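PDB 6B12: Tni2 from Pseudomonas fluorescens, which probably serves as the immunity protein that binds and neutralises Tne2, its cognate toxin of type VI secretion, protecting the producing cell. Local coordinates for residues C[11-16]-C[27-32]; C[55-60]-C[109-114]; C[119-124]-C[136-141]. All blocks are in the same frame, centred on the assembly; numbering follows the deposited sequence.

Contact 1 of 3, residues C[11-16]-C[27-32]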
ATOM      1  N   ASP C  11      -7.241  19.442  -1.285  1.00 17.52           N
ATOM      2  CA  ASP C  11      -6.779  20.810  -1.465  1.00 18.47           C
ATOM      3  C   ASP C  11      -6.948  21.320  -2.894  1.00 18.39           C
ATOM      4  O   ASP C  11      -6.519  22.440  -3.184  1.00 19.25           O
ATOM      5  CB  ASP C  11      -5.304  20.973  -1.031  1.00 22.39           C
ATOM      6  CG  ASP C  11      -4.323  20.136  -1.859  1.00 24.72           C
ATOM      7  OD1 ASP C  11      -4.717  19.482  -2.856  1.00 19.82           O
ATOM      8  OD2 ASP C  11      -3.123  20.124  -1.486  1.00 23.17           O
ATOM      9  N   GLY C  12      -7.552  20.536  -3.780  1.00 17.94           N
ATOM     10  CA  GLY C  12      -7.851  20.995  -5.131  1.00 23.41           C
ATOM     11  C   GLY C  12      -6.807  20.637  -6.167  1.00 24.06           C
ATOM     12  O   GLY C  12      -7.079  20.750  -7.374  1.00 22.73           O
ATOM     13  N   LYS C  13      -5.619  20.229  -5.736  1.00 20.35           N
ATOM     14  CA  LYS C  13      -4.594  19.819  -6.683  1.00 19.74           C
ATOM     15  C   LYS C  13      -5.054  18.553  -7.403  1.00 23.47           C
ATOM     16  O   LYS C  13      -5.724  17.694  -6.822  1.00 18.04           O
ATOM     17  CB  LYS C  13      -3.270  19.590  -5.955  1.00 25.10           C
ATOM     18  CG  LYS C  13      -2.692  20.847  -5.277  1.00 23.94           C
ATOM     19  CD  LYS C  13      -2.537  21.969  -6.268  1.00 37.87           C
ATOM     20  CE  LYS C  13      -1.832  23.180  -5.660  1.00 43.96           C
ATOM     21  NZ  LYS C  13      -1.551  24.198  -6.721  1.00 42.30           N
ATOM     22  N   VAL C  14      -4.722  18.449  -8.683  1.00 21.02           N
ATOM     23  CA  VAL C  14      -5.236  17.383  -9.534  1.00 17.62           C
ATOM     24  C   VAL C  14      -4.091  16.453  -9.899  1.00 18.94           C
ATOM     25  O   VAL C  14      -3.059  16.900 -10.417  1.00 20.19           O
ATOM     26  CB  VAL C  14      -5.909  17.948 -10.800  1.00 23.84           C
ATOM     27  CG1 VAL C  14      -6.385  16.798 -11.697  1.00 21.83           C
ATOM     28  CG2 VAL C  14      -7.078  18.855 -10.416  1.00 21.00           C
ATOM     29  N   ILE C  15      -4.282  15.167  -9.639  1.00 17.80           N
ATOM     30  CA  ILE C  15      -3.314  14.139  -9.996  1.00 18.28           C
ATOM     31  C   ILE C  15      -3.728  13.578 -11.345  1.00 18.28           C
ATOM     32  O   ILE C  15      -4.799  12.979 -11.460  1.00 17.41           O
ATOM     33  CB  ILE C  15      -3.266  13.019  -8.947  1.00 17.87           C
ATOM     34  CG1 ILE C  15      -3.139  13.601  -7.527  1.00 17.78           C
ATOM     35  CG2 ILE C  15      -2.099  12.069  -9.246  1.00 18.77           C
ATOM     36  CD1 ILE C  15      -3.327  12.529  -6.446  1.00 17.31           C
ATOM     37  N   ASP C  16      -2.870  13.738 -12.345  1.00 19.35           N
ATOM     38  CA  ASP C  16      -3.117  13.164 -13.662  1.00 21.18           C
ATOM     39  C   ASP C  16      -2.767  11.676 -13.660  1.00 20.67           C
ATOM     40  O   ASP C  16      -2.034  11.186 -12.799  1.00 24.16           O
ATOM     41  CB  ASP C  16      -2.292  13.896 -14.717  1.00 26.85           C
ATOM     42  CG  ASP C  16      -2.639  15.360 -14.795  1.00 43.74           C
ATOM     43  OD1 ASP C  16      -3.848  15.677 -14.792  1.00 43.35           O
ATOM     44  OD2 ASP C  16      -1.709  16.193 -14.842  1.00 53.22           O
ATOM     45  N   LEU C  27       6.771  19.128  -7.267  1.00 35.02           N
ATOM     46  CA  LEU C  27       5.886  20.281  -7.277  1.00 37.23           C
ATOM     47  C   LEU C  27       5.701  20.878  -5.894  1.00 36.16           C
ATOM     48  O   LEU C  27       4.994  21.882  -5.761  1.00 41.91           O
ATOM     49  CB  LEU C  27       4.530  19.895  -7.867  1.00 34.96           C
ATOM     50  CG  LEU C  27       4.629  19.502  -9.341  1.00 36.84           C
ATOM     51  CD1 LEU C  27       3.277  19.148  -9.898  1.00 39.81           C
ATOM     52  CD2 LEU C  27       5.258  20.643 -10.131  1.00 43.70           C
ATOM     53  N   GLY C  28       6.326  20.291  -4.880  1.00 40.13           N
ATOM     54  CA  GLY C  28       6.157  20.743  -3.516  1.00 37.01           C
ATOM     55  C   GLY C  28       4.884  20.279  -2.854  1.00 33.36           C
ATOM     56  O   GLY C  28       4.428  20.919  -1.906  1.00 31.90           O
ATOM     57  N   TRP C  29       4.293  19.179  -3.322  1.00 32.81           N
ATOM     58  CA  TRP C  29       3.068  18.675  -2.716  1.00 32.93           C
ATOM     59  C   TRP C  29       3.375  17.829  -1.493  1.00 32.33           C
ATOM     60  O   TRP C  29       4.328  17.043  -1.482  1.00 31.12           O
ATOM     61  CB  TRP C  29       2.262  17.826  -3.699  1.00 29.59           C
ATOM     62  CG  TRP C  29       1.712  18.553  -4.878  1.00 31.33           C
ATOM     63  CD1 TRP C  29       1.935  19.856  -5.225  1.00 35.17           C
ATOM     64  CD2 TRP C  29       0.849  18.011  -5.885  1.00 28.46           C
ATOM     65  NE1 TRP C  29       1.260  20.159  -6.381  1.00 34.87           N
ATOM     66  CE2 TRP C  29       0.581  19.044  -6.805  1.00 34.56           C
ATOM     67  CE3 TRP C  29       0.267  16.754  -6.089  1.00 29.28           C
ATOM     68  CZ2 TRP C  29      -0.237  18.859  -7.924  1.00 33.29           C
ATOM     69  CZ3 TRP C  29      -0.549  16.574  -7.198  1.00 30.06           C
ATOM     70  CH2 TRP C  29      -0.787  17.621  -8.102  1.00 28.97           C
ATOM     71  N   SER C  30       2.555  18.002  -0.462  1.00 36.40           N
ATOM     72  CA  SER C  30       2.486  17.116   0.688  1.00 30.61           C
ATOM     73  C   SER C  30       1.447  16.033   0.443  1.00 24.92           C
ATOM     74  O   SER C  30       0.617  16.152  -0.465  1.00 26.98           O
ATOM     75  CB  SER C  30       2.129  17.914   1.942  1.00 32.29           C
ATOM     76  OG  SER C  30       3.221  18.716   2.335  1.00 44.15           O
ATOM     77  N   PRO C  31       1.471  14.953   1.227  1.00 25.75           N
ATOM     78  CA  PRO C  31       0.382  13.974   1.153  1.00 23.56           C
ATOM     79  C   PRO C  31      -0.950  14.641   1.444  1.00 26.44           C
ATOM     80  O   PRO C  31      -1.047  15.518   2.306  1.00 23.35           O
ATOM     81  CB  PRO C  31       0.745  12.954   2.243  1.00 26.03           C
ATOM     82  CG  PRO C  31       2.239  13.069   2.372  1.00 27.60           C
ATOM     83  CD  PRO C  31       2.519  14.535   2.181  1.00 28.82           C
ATOM     84  N   CYS C  32      -1.979  14.225   0.714  1.00 20.00           N
ATOM     85  CA  CYS C  32      -3.316  14.766   0.924  1.00 21.23           C
ATOM     86  C   CYS C  32      -4.331  13.730   0.477  1.00 24.18           C
ATOM     87  O   CYS C  32      -4.117  13.060  -0.537  1.00 19.31           O
ATOM     88  CB  CYS C  32      -3.499  16.075   0.143  1.00 19.70           C
ATOM     89  SG  CYS C  32      -4.997  17.000   0.508  1.00 25.49           S
TER
HETATM   90  O   HOH W   1       0.804  22.516  -8.017  1.00 41.52           O

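Contact 2 of 3, residues C[55-60]-C[109-114]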
ATOM      1  N   LEU C  55      -9.117   5.892  -2.726  1.00 14.14           N
ATOM      2  CA  LEU C  55      -7.950   5.543  -3.516  1.00 16.03           C
ATOM      3  C   LEU C  55      -8.502   4.892  -4.766  1.00 16.31           C
ATOM      4  O   LEU C  55      -9.247   3.917  -4.661  1.00 19.37           O
ATOM      5  CB  LEU C  55      -7.033   4.599  -2.725  1.00 20.91           C
ATOM      6  CG  LEU C  55      -5.635   4.267  -3.220  1.00 23.50           C
ATOM      7  CD1 LEU C  55      -4.740   5.527  -3.331  1.00 25.80           C
ATOM      8  CD2 LEU C  55      -5.024   3.266  -2.252  1.00 21.94           C
ATOM      9  N   ALA C  56      -8.167   5.444  -5.939  1.00 12.87           N
ATOM     10  CA  ALA C  56      -8.773   4.979  -7.190  1.00 13.56           C
ATOM     11  C   ALA C  56      -7.694   4.643  -8.198  1.00 12.62           C
ATOM     12  O   ALA C  56      -6.712   5.385  -8.333  1.00 16.09           O
ATOM     13  CB  ALA C  56      -9.702   6.050  -7.810  1.00 12.82           C
ATOM     14  N   ILE C  57      -7.880   3.528  -8.913  1.00 13.55           N
ATOM     15  CA  ILE C  57      -7.028   3.188 -10.047  1.00 12.77           C
ATOM     16  C   ILE C  57      -7.920   2.815 -11.218  1.00 14.85           C
ATOM     17  O   ILE C  57      -9.072   2.405 -11.049  1.00 14.15           O
ATOM     18  CB  ILE C  57      -6.037   2.030  -9.757  1.00 14.84           C
ATOM     19  CG1 ILE C  57      -6.801   0.783  -9.296  1.00 16.46           C
ATOM     20  CG2 ILE C  57      -4.981   2.464  -8.720  1.00 20.27           C
ATOM     21  CD1 ILE C  57      -6.023  -0.515  -9.475  1.00 27.22           C
ATOM     22  N   VAL C  58      -7.401   3.000 -12.412  1.00 12.51           N
ATOM     23  CA  VAL C  58      -8.048   2.449 -13.596  1.00 12.90           C
ATOM     24  C   VAL C  58      -7.477   1.053 -13.820  1.00 12.00           C
ATOM     25  O   VAL C  58      -6.259   0.882 -13.916  1.00 15.80           O
ATOM     26  CB  VAL C  58      -7.829   3.349 -14.819  1.00 14.95           C
ATOM     27  CG1 VAL C  58      -8.390   2.678 -16.065  1.00 16.16           C
ATOM     28  CG2 VAL C  58      -8.489   4.743 -14.594  1.00 15.89           C
ATOM     29  N   VAL C  59      -8.348   0.051 -13.853  1.00 14.44           N
ATOM     30  CA  VAL C  59      -7.898  -1.318 -14.131  1.00 14.70           C
ATOM     31  C   VAL C  59      -7.301  -1.345 -15.533  1.00 14.97           C
ATOM     32  O   VAL C  59      -7.761  -0.588 -16.408  1.00 15.46           O
ATOM     33  CB  VAL C  59      -9.088  -2.284 -13.995  1.00 16.06           C
ATOM     34  CG1 VAL C  59      -8.695  -3.741 -14.276  1.00 15.05           C
ATOM     35  CG2 VAL C  59      -9.722  -2.137 -12.576  1.00 12.54           C
ATOM     36  N   PRO C  60      -6.246  -2.123 -15.808  1.00 19.19           N
ATOM     37  CA  PRO C  60      -5.588  -1.993 -17.119  1.00 17.62           C
ATOM     38  C   PRO C  60      -6.468  -2.350 -18.310  1.00 18.14           C
ATOM     39  O   PRO C  60      -6.102  -1.976 -19.435  1.00 18.72           O
ATOM     40  CB  PRO C  60      -4.372  -2.921 -16.997  1.00 17.06           C
ATOM     41  CG  PRO C  60      -4.068  -2.873 -15.502  1.00 19.07           C
ATOM     42  CD  PRO C  60      -5.435  -2.919 -14.879  1.00 16.55           C
ATOM     43  N   SER C 109      -5.935  -2.090   1.697  1.00 14.58           N
ATOM     44  CA  SER C 109      -5.052  -1.032   2.163  1.00 16.26           C
ATOM     45  C   SER C 109      -4.427  -0.203   1.057  1.00 19.47           C
ATOM     46  O   SER C 109      -4.322   1.003   1.228  1.00 14.92           O
ATOM     47  CB  SER C 109      -3.955  -1.608   3.057  1.00 22.20           C
ATOM     48  OG  SER C 109      -4.576  -2.224   4.172  1.00 27.22           O
ATOM     49  N   TRP C 110      -4.018  -0.800  -0.068  1.00 16.38           N
ATOM     50  CA  TRP C 110      -3.468  -0.015  -1.176  1.00 14.01           C
ATOM     51  C   TRP C 110      -3.354  -0.932  -2.387  1.00 15.14           C
ATOM     52  O   TRP C 110      -3.531  -2.145  -2.277  1.00 16.47           O
ATOM     53  CB  TRP C 110      -2.112   0.615  -0.828  1.00 14.85           C
ATOM     54  CG  TRP C 110      -0.902  -0.315  -0.687  1.00 16.60           C
ATOM     55  CD1 TRP C 110      -0.092  -0.773  -1.688  1.00 17.44           C
ATOM     56  CD2 TRP C 110      -0.361  -0.839   0.532  1.00 16.46           C
ATOM     57  NE1 TRP C 110       0.904  -1.568  -1.176  1.00 16.27           N
ATOM     58  CE2 TRP C 110       0.770  -1.612   0.191  1.00 19.59           C
ATOM     59  CE3 TRP C 110      -0.719  -0.728   1.877  1.00 20.45           C
ATOM     60  CZ2 TRP C 110       1.525  -2.285   1.143  1.00 23.19           C
ATOM     61  CZ3 TRP C 110       0.046  -1.386   2.826  1.00 22.80           C
ATOM     62  CH2 TRP C 110       1.148  -2.158   2.455  1.00 22.45           C
ATOM     63  N   PHE C 111      -3.042  -0.342  -3.543  1.00 14.52           N
ATOM     64  CA  PHE C 111      -2.972  -1.088  -4.800  1.00 11.80           C
ATOM     65  C   PHE C 111      -1.524  -1.265  -5.233  1.00 15.52           C
ATOM     66  O   PHE C 111      -0.673  -0.418  -4.959  1.00 19.28           O
ATOM     67  CB  PHE C 111      -3.722  -0.361  -5.932  1.00 13.58           C
ATOM     68  CG  PHE C 111      -5.191  -0.210  -5.697  1.00 15.54           C
ATOM     69  CD1 PHE C 111      -6.049  -1.292  -5.840  1.00 13.65           C
ATOM     70  CD2 PHE C 111      -5.723   1.024  -5.318  1.00 16.73           C
ATOM     71  CE1 PHE C 111      -7.414  -1.155  -5.612  1.00 15.88           C
ATOM     72  CE2 PHE C 111      -7.079   1.167  -5.097  1.00 17.44           C
ATOM     73  CZ  PHE C 111      -7.934   0.091  -5.251  1.00 19.20           C
ATOM     74  N   GLU C 112      -1.253  -2.370  -5.929  1.00 16.73           N
ATOM     75  CA  GLU C 112       0.012  -2.550  -6.633  1.00 20.21           C
ATOM     76  C   GLU C 112      -0.283  -3.131  -7.998  1.00 20.64           C
ATOM     77  O   GLU C 112      -1.368  -3.656  -8.245  1.00 20.17           O
ATOM     78  CB  GLU C 112       0.980  -3.484  -5.895  1.00 18.86           C
ATOM     79  CG  GLU C 112       1.395  -3.005  -4.519  1.00 19.36           C
ATOM     80  CD  GLU C 112       2.401  -1.858  -4.549  1.00 19.60           C
ATOM     81  OE1 GLU C 112       2.903  -1.482  -5.639  1.00 21.87           O
ATOM     82  OE2 GLU C 112       2.668  -1.329  -3.458  1.00 22.59           O
ATOM     83  N   GLN C 113       0.695  -3.049  -8.892  1.00 22.59           N
ATOM     84  CA  GLN C 113       0.547  -3.606 -10.227  1.00 21.35           C
ATOM     85  C   GLN C 113       1.644  -4.636 -10.450  1.00 20.26           C
ATOM     86  O   GLN C 113       2.831  -4.324 -10.298  1.00 23.89           O
ATOM     87  CB  GLN C 113       0.604  -2.504 -11.291  1.00 26.04           C
ATOM     88  CG  GLN C 113      -0.185  -2.861 -12.533  1.00 39.89           C
ATOM     89  CD  GLN C 113      -0.087  -1.821 -13.627  1.00 43.70           C
ATOM     90  OE1 GLN C 113       0.206  -0.647 -13.370  1.00 43.44           O
ATOM     91  NE2 GLN C 113      -0.324  -2.250 -14.869  1.00 42.75           N
ATOM     92  N   PHE C 114       1.246  -5.853 -10.793  1.00 19.86           N
ATOM     93  CA  PHE C 114       2.156  -6.925 -11.163  1.00 18.00           C
ATOM     94  C   PHE C 114       1.862  -7.384 -12.588  1.00 20.83           C
ATOM     95  O   PHE C 114       0.795  -7.091 -13.132  1.00 24.69           O
ATOM     96  CB  PHE C 114       2.021  -8.114 -10.197  1.00 18.25           C
ATOM     97  CG  PHE C 114       2.453  -7.801  -8.792  1.00 19.77           C
ATOM     98  CD1 PHE C 114       3.777  -7.909  -8.424  1.00 26.08           C
ATOM     99  CD2 PHE C 114       1.527  -7.391  -7.848  1.00 18.13           C
ATOM    100  CE1 PHE C 114       4.184  -7.612  -7.116  1.00 30.87           C
ATOM    101  CE2 PHE C 114       1.916  -7.072  -6.534  1.00 20.18           C
ATOM    102  CZ  PHE C 114       3.253  -7.196  -6.177  1.00 25.26           C
TER

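Contact 3 of 3, residues C[119-124]-C[136-141]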
ATOM      1  N   PRO C 119      -5.430  -7.949 -18.780  1.00 15.05           N
ATOM      2  CA  PRO C 119      -5.541  -6.570 -18.271  1.00 17.47           C
ATOM      3  C   PRO C 119      -6.703  -6.377 -17.324  1.00 14.72           C
ATOM      4  O   PRO C 119      -6.786  -5.320 -16.671  1.00 16.31           O
ATOM      5  CB  PRO C 119      -5.742  -5.734 -19.549  1.00 16.58           C
ATOM      6  CG  PRO C 119      -5.189  -6.567 -20.632  1.00 21.88           C
ATOM      7  CD  PRO C 119      -5.550  -7.992 -20.249  1.00 15.39           C
ATOM      8  N   SER C 120      -7.621  -7.340 -17.242  1.00 14.95           N
ATOM      9  CA  SER C 120      -8.750  -7.192 -16.333  1.00 14.25           C
ATOM     10  C   SER C 120      -8.365  -7.421 -14.870  1.00 13.93           C
ATOM     11  O   SER C 120      -9.173  -7.118 -13.992  1.00 16.52           O
ATOM     12  CB  SER C 120      -9.864  -8.170 -16.699  1.00 13.18           C
ATOM     13  OG  SER C 120      -9.440  -9.517 -16.477  1.00 17.13           O
ATOM     14  N   ILE C 121      -7.156  -7.903 -14.592  1.00 12.47           N
ATOM     15  CA  ILE C 121      -6.740  -8.231 -13.222  1.00 13.83           C
ATOM     16  C   ILE C 121      -6.034  -7.037 -12.606  1.00 16.66           C
ATOM     17  O   ILE C 121      -5.125  -6.467 -13.215  1.00 17.80           O
ATOM     18  CB  ILE C 121      -5.818  -9.462 -13.204  1.00 15.74           C
ATOM     19  CG1 ILE C 121      -6.559 -10.688 -13.747  1.00 21.02           C
ATOM     20  CG2 ILE C 121      -5.344  -9.752 -11.770  1.00 18.42           C
ATOM     21  CD1 ILE C 121      -5.650 -11.920 -14.020  1.00 19.14           C
ATOM     22  N   PHE C 122      -6.421  -6.687 -11.371  1.00 14.96           N
ATOM     23  CA  PHE C 122      -5.680  -5.721 -10.573  1.00 12.46           C
ATOM     24  C   PHE C 122      -5.363  -6.361  -9.225  1.00 15.33           C
ATOM     25  O   PHE C 122      -5.869  -7.438  -8.885  1.00 14.75           O
ATOM     26  CB  PHE C 122      -6.457  -4.405 -10.401  1.00 13.68           C
ATOM     27  CG  PHE C 122      -7.710  -4.550  -9.582  1.00 13.28           C
ATOM     28  CD1 PHE C 122      -8.900  -4.968 -10.165  1.00 13.90           C
ATOM     29  CD2 PHE C 122      -7.695  -4.243  -8.221  1.00 12.56           C
ATOM     30  CE1 PHE C 122     -10.056  -5.095  -9.413  1.00 13.61           C
ATOM     31  CE2 PHE C 122      -8.853  -4.382  -7.438  1.00 17.98           C
ATOM     32  CZ  PHE C 122     -10.032  -4.790  -8.021  1.00 13.24           C
ATOM     33  N   THR C 123      -4.496  -5.701  -8.465  1.00 13.30           N
ATOM     34  CA  THR C 123      -4.037  -6.230  -7.182  1.00 13.60           C
ATOM     35  C   THR C 123      -4.328  -5.233  -6.076  1.00 12.70           C
ATOM     36  O   THR C 123      -4.012  -4.051  -6.200  1.00 15.32           O
ATOM     37  CB  THR C 123      -2.530  -6.503  -7.217  1.00 19.36           C
ATOM     38  OG1 THR C 123      -2.223  -7.453  -8.244  1.00 20.12           O
ATOM     39  CG2 THR C 123      -2.065  -7.069  -5.871  1.00 20.30           C
ATOM     40  N   CYS C 124      -4.879  -5.717  -4.959  1.00 12.35           N
ATOM     41  CA  CYS C 124      -5.058  -4.863  -3.796  1.00 16.44           C
ATOM     42  C   CYS C 124      -4.466  -5.583  -2.596  1.00 16.22           C
ATOM     43  O   CYS C 124      -4.603  -6.813  -2.459  1.00 17.86           O
ATOM     44  CB  CYS C 124      -6.532  -4.527  -3.583  1.00 17.87           C
ATOM     45  SG  CYS C 124      -6.840  -3.179  -2.405  1.00 19.85           S
ATOM     46  N   ARG C 136      -1.374 -10.295  -0.778  1.00 20.83           N
ATOM     47  CA  ARG C 136      -1.623  -9.801  -2.127  1.00 20.22           C
ATOM     48  C   ARG C 136      -2.873 -10.482  -2.662  1.00 18.91           C
ATOM     49  O   ARG C 136      -2.941 -11.725  -2.697  1.00 19.36           O
ATOM     50  CB  ARG C 136      -0.416 -10.096  -3.014  1.00 21.47           C
ATOM     51  CG  ARG C 136      -0.730  -9.954  -4.486  1.00 19.76           C
ATOM     52  CD  ARG C 136       0.492 -10.299  -5.318  1.00 24.06           C
ATOM     53  NE  ARG C 136       0.114 -10.470  -6.721  1.00 20.48           N
ATOM     54  CZ  ARG C 136       0.977 -10.766  -7.680  1.00 27.84           C
ATOM     55  NH1 ARG C 136       2.270 -10.907  -7.383  1.00 25.07           N
ATOM     56  NH2 ARG C 136       0.553 -10.902  -8.929  1.00 25.97           N
ATOM     57  N   VAL C 137      -3.871  -9.689  -3.051  1.00 18.63           N
ATOM     58  CA  VAL C 137      -5.146 -10.209  -3.544  1.00 17.61           C
ATOM     59  C   VAL C 137      -5.319  -9.747  -4.983  1.00 17.14           C
ATOM     60  O   VAL C 137      -5.483  -8.554  -5.251  1.00 17.61           O
ATOM     61  CB  VAL C 137      -6.328  -9.770  -2.672  1.00 17.90           C
ATOM     62  CG1 VAL C 137      -7.641 -10.431  -3.174  1.00 17.03           C
ATOM     63  CG2 VAL C 137      -6.072 -10.144  -1.214  1.00 18.64           C
ATOM     64  N   ASP C 138      -5.261 -10.690  -5.908  1.00 16.42           N
ATOM     65  CA  ASP C 138      -5.496 -10.402  -7.314  1.00 16.89           C
ATOM     66  C   ASP C 138      -6.969 -10.616  -7.615  1.00 15.35           C
ATOM     67  O   ASP C 138      -7.553 -11.627  -7.213  1.00 18.05           O
ATOM     68  CB  ASP C 138      -4.638 -11.307  -8.201  1.00 16.70           C
ATOM     69  CG  ASP C 138      -3.166 -10.903  -8.214  1.00 23.11           C
ATOM     70  OD1 ASP C 138      -2.751  -9.995  -7.449  1.00 26.60           O
ATOM     71  OD2 ASP C 138      -2.405 -11.494  -8.997  1.00 27.10           O
ATOM     72  N   ILE C 139      -7.560  -9.667  -8.340  1.00 15.37           N
ATOM     73  CA  ILE C 139      -8.999  -9.591  -8.552  1.00 15.02           C
ATOM     74  C   ILE C 139      -9.257  -9.389 -10.046  1.00 14.74           C
ATOM     75  O   ILE C 139      -8.607  -8.553 -10.670  1.00 15.47           O
ATOM     76  CB  ILE C 139      -9.609  -8.438  -7.728  1.00 15.71           C
ATOM     77  CG1 ILE C 139      -9.388  -8.710  -6.223  1.00 16.15           C
ATOM     78  CG2 ILE C 139     -11.109  -8.255  -8.030  1.00 18.60           C
ATOM     79  CD1 ILE C 139      -9.310  -7.443  -5.375  1.00 17.28           C
ATOM     80  N   ASP C 140     -10.181 -10.166 -10.607  1.00 14.21           N
ATOM     81  CA  ASP C 140     -10.580 -10.031 -12.012  1.00 17.21           C
ATOM     82  C   ASP C 140     -11.715  -9.020 -12.080  1.00 15.61           C
ATOM     83  O   ASP C 140     -12.857  -9.328 -11.715  1.00 17.74           O
ATOM     84  CB  ASP C 140     -11.019 -11.385 -12.562  1.00 14.55           C
ATOM     85  CG  ASP C 140     -11.402 -11.339 -14.037  1.00 15.50           C
ATOM     86  OD1 ASP C 140     -11.335 -10.257 -14.662  1.00 15.73           O
ATOM     87  OD2 ASP C 140     -11.758 -12.425 -14.539  1.00 19.38           O
ATOM     88  N   ALA C 141     -11.415  -7.811 -12.549  1.00 14.85           N
ATOM     89  CA  ALA C 141     -12.465  -6.798 -12.631  1.00 15.34           C
ATOM     90  C   ALA C 141     -13.555  -7.155 -13.627  1.00 16.34           C
ATOM     91  O   ALA C 141     -14.643  -6.579 -13.548  1.00 18.83           O
ATOM     92  CB  ALA C 141     -11.894  -5.419 -13.024  1.00 16.22           C
TER

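Contact 1 of 3, residues C[11-16]-C[27-32]
Asp11 meets Cys32 at the start of this contact: its backbone N lies 3.8 Å from Cys32 SG, and its carboxylate carbon CG stands 4.0 Å from the same sulfur, a van der Waals approach. The carboxylate has polar work on both oxygens. OD1 accepts the backbone N-H of Lys13 at 3.1 Å from above the carboxylate plane, an Asx turn, while OD2 forms a salt bridge with Arg9. Gly12 sits inside that turn with a positive phi (95°), a conformation glycine adopts easily. Lys13 then lays its aliphatic stem over Trp29, with CB 3.9 Å from the centroid of the six-membered ring in a CH-pi contact. Its chi1 (-63°) sets CG beside the backbone N, near Trp29 CE2, and the bend at chi2 (-55°) directs the otherwise extended end to a water. That water accepts from Lys13 NZ at 3.2 Å and from Trp29 NE1 at 2.9 Å, so lysine serves with both its greasy stem and its charge. Leu27 CD1 lies against the opposite face of the indole, completing a sandwich. Val14 contributes its backbone, O lying in the ring plane 3.3 Å from Trp29 CH2. Ile15 follows at the rim, CG1 4.0 Å from Trp29 CZ3. Gly28 closes helix 21-26 in a Schellman motif just before the tryptophan. Trp29 packs between strand 14-16 and that helix, touching Met24 and Met19 as well as Arg9 of strand 5-9, while Ile15, Pro31 and Cys32 also meet the chain of another protein.

Contact 2 of 3, residues C[55-60]-C[109-114]
Apolar packing between two sheets defines this contact: Leu55 and Ile57 of strand 54-58, outermost in its four-stranded sheet, lean on Phe111 of strand 102-112 near the centre of the folded chain. The strand segments run nearly in the same direction, 19° apart, but their axes approach only to 8.1 Å, so side chains fill the gap. Phe111 is the central piece. Ile57 covers one face of its ring, with CG1 3.9 Å from the centroid and almost on the ring normal. Ile57 CG1 stands between the backbone N and carbonyl carbon (chi1 57°), which sets this branch over the ring centre while CG2 reaches toward CD2 and CD1 lies 3.7 Å from Phe111 CD1. A branched isoleucine can thus spread three carbons across a flat aromatic surface. At the ring edge and in its plane, Leu55 O comes 3.5 Å from Phe111 CE2, where the slightly positive C-H rim suits a carbonyl oxygen. The side chains of Leu55 and Phe111 run past one another head to tail, Leu55 CD2 lying 3.9 Å from Phe111 CD2 and 3.8 Å from Trp110 CA, wedged into the corner beside the backbone. Farther on, Pro60 CG meets Gln113 NE2 at 3.8 Å, a looser touch at the margin. Glu112 points away from strand 54-58 and receives a weak hydrogen bond from Trp110 NE1; both its carboxylate oxygens also bind the backbone of another protein's chain. Ala66 of strand 64-70 and Cys124 of strand 121-128 also touch Phe111, one from each sheet, so the ring is held between the two.

Contact 3 of 3, residues C[119-124]-C[136-141]
Strands 121-124 and 136-140 pair antiparallel in a beta hairpin, with Phe122-Ile139 and Cys124-Val137 as hydrogen-bonded pairs and Ile121-Asp140 and Thr123-Asp138 as non-hydrogen-bonded ones. The ladder is extended beyond the strand ends by Ala141 N donating to Ser120 O at 2.8 Å. On one face, Thr123 OG1 donates to Asp138 OD1 at 2.7 Å from above the carboxylate plane. Arg136 approaches the same carboxylate side-on: NE bonds OD1 at 3.0 Å, nearly straight at 176°, and NH2 bonds OD2 at 3.0 Å. Thr123 OG1 and Arg136 NE reach OD1 from opposite faces of its plane, while Gln116 also holds OD2; this buried anion is therefore well satisfied and its rotation fixed. In Thr123, chi1 (-60°) sets OG1 beside the backbone N and CG2 anti to that N, and CG2 packs 3.5 Å from Arg136 CG. At the hairpin's open end, Ser120 OG donates to Asp140 OD1 at 2.7 Å, an oxygen also bound by Ser142. The other face is apolar: Ile139 CB lies over the Phe122 ring, 4.0 Å from its centroid, with CG2 and CD1 spreading along the rim and Ala141 CB near the edge. That face packs on Leu80 and Val82 of strand 78-84 and on Phe111, while strands 102-112 and 145-152 flank the hairpin in its sheet.

Overall arrangement
From the N terminus, contact 1 closes first, bringing residues 27-32 back past helix 21-26 onto the start of strand 14-16. Contact 2 spans much more chain: 48 residues, including the rest of the sheet begun by strand 54-58, intervene before strand 102-112 returns to it, packing that sheet on its own. Contact 3 closes the next hairpin, within the sheet of strand 102-112. The three follow in series, without nesting or crossing. Contacts 2 and 3 adjoin, their centres about 8 Å apart, because strands 102-112 and 121-128 are sheet neighbours; Pro60 also packs on Pro119. Contact 1 lies about 27 Å centre to centre from contact 3, on the other side of the chain's centre.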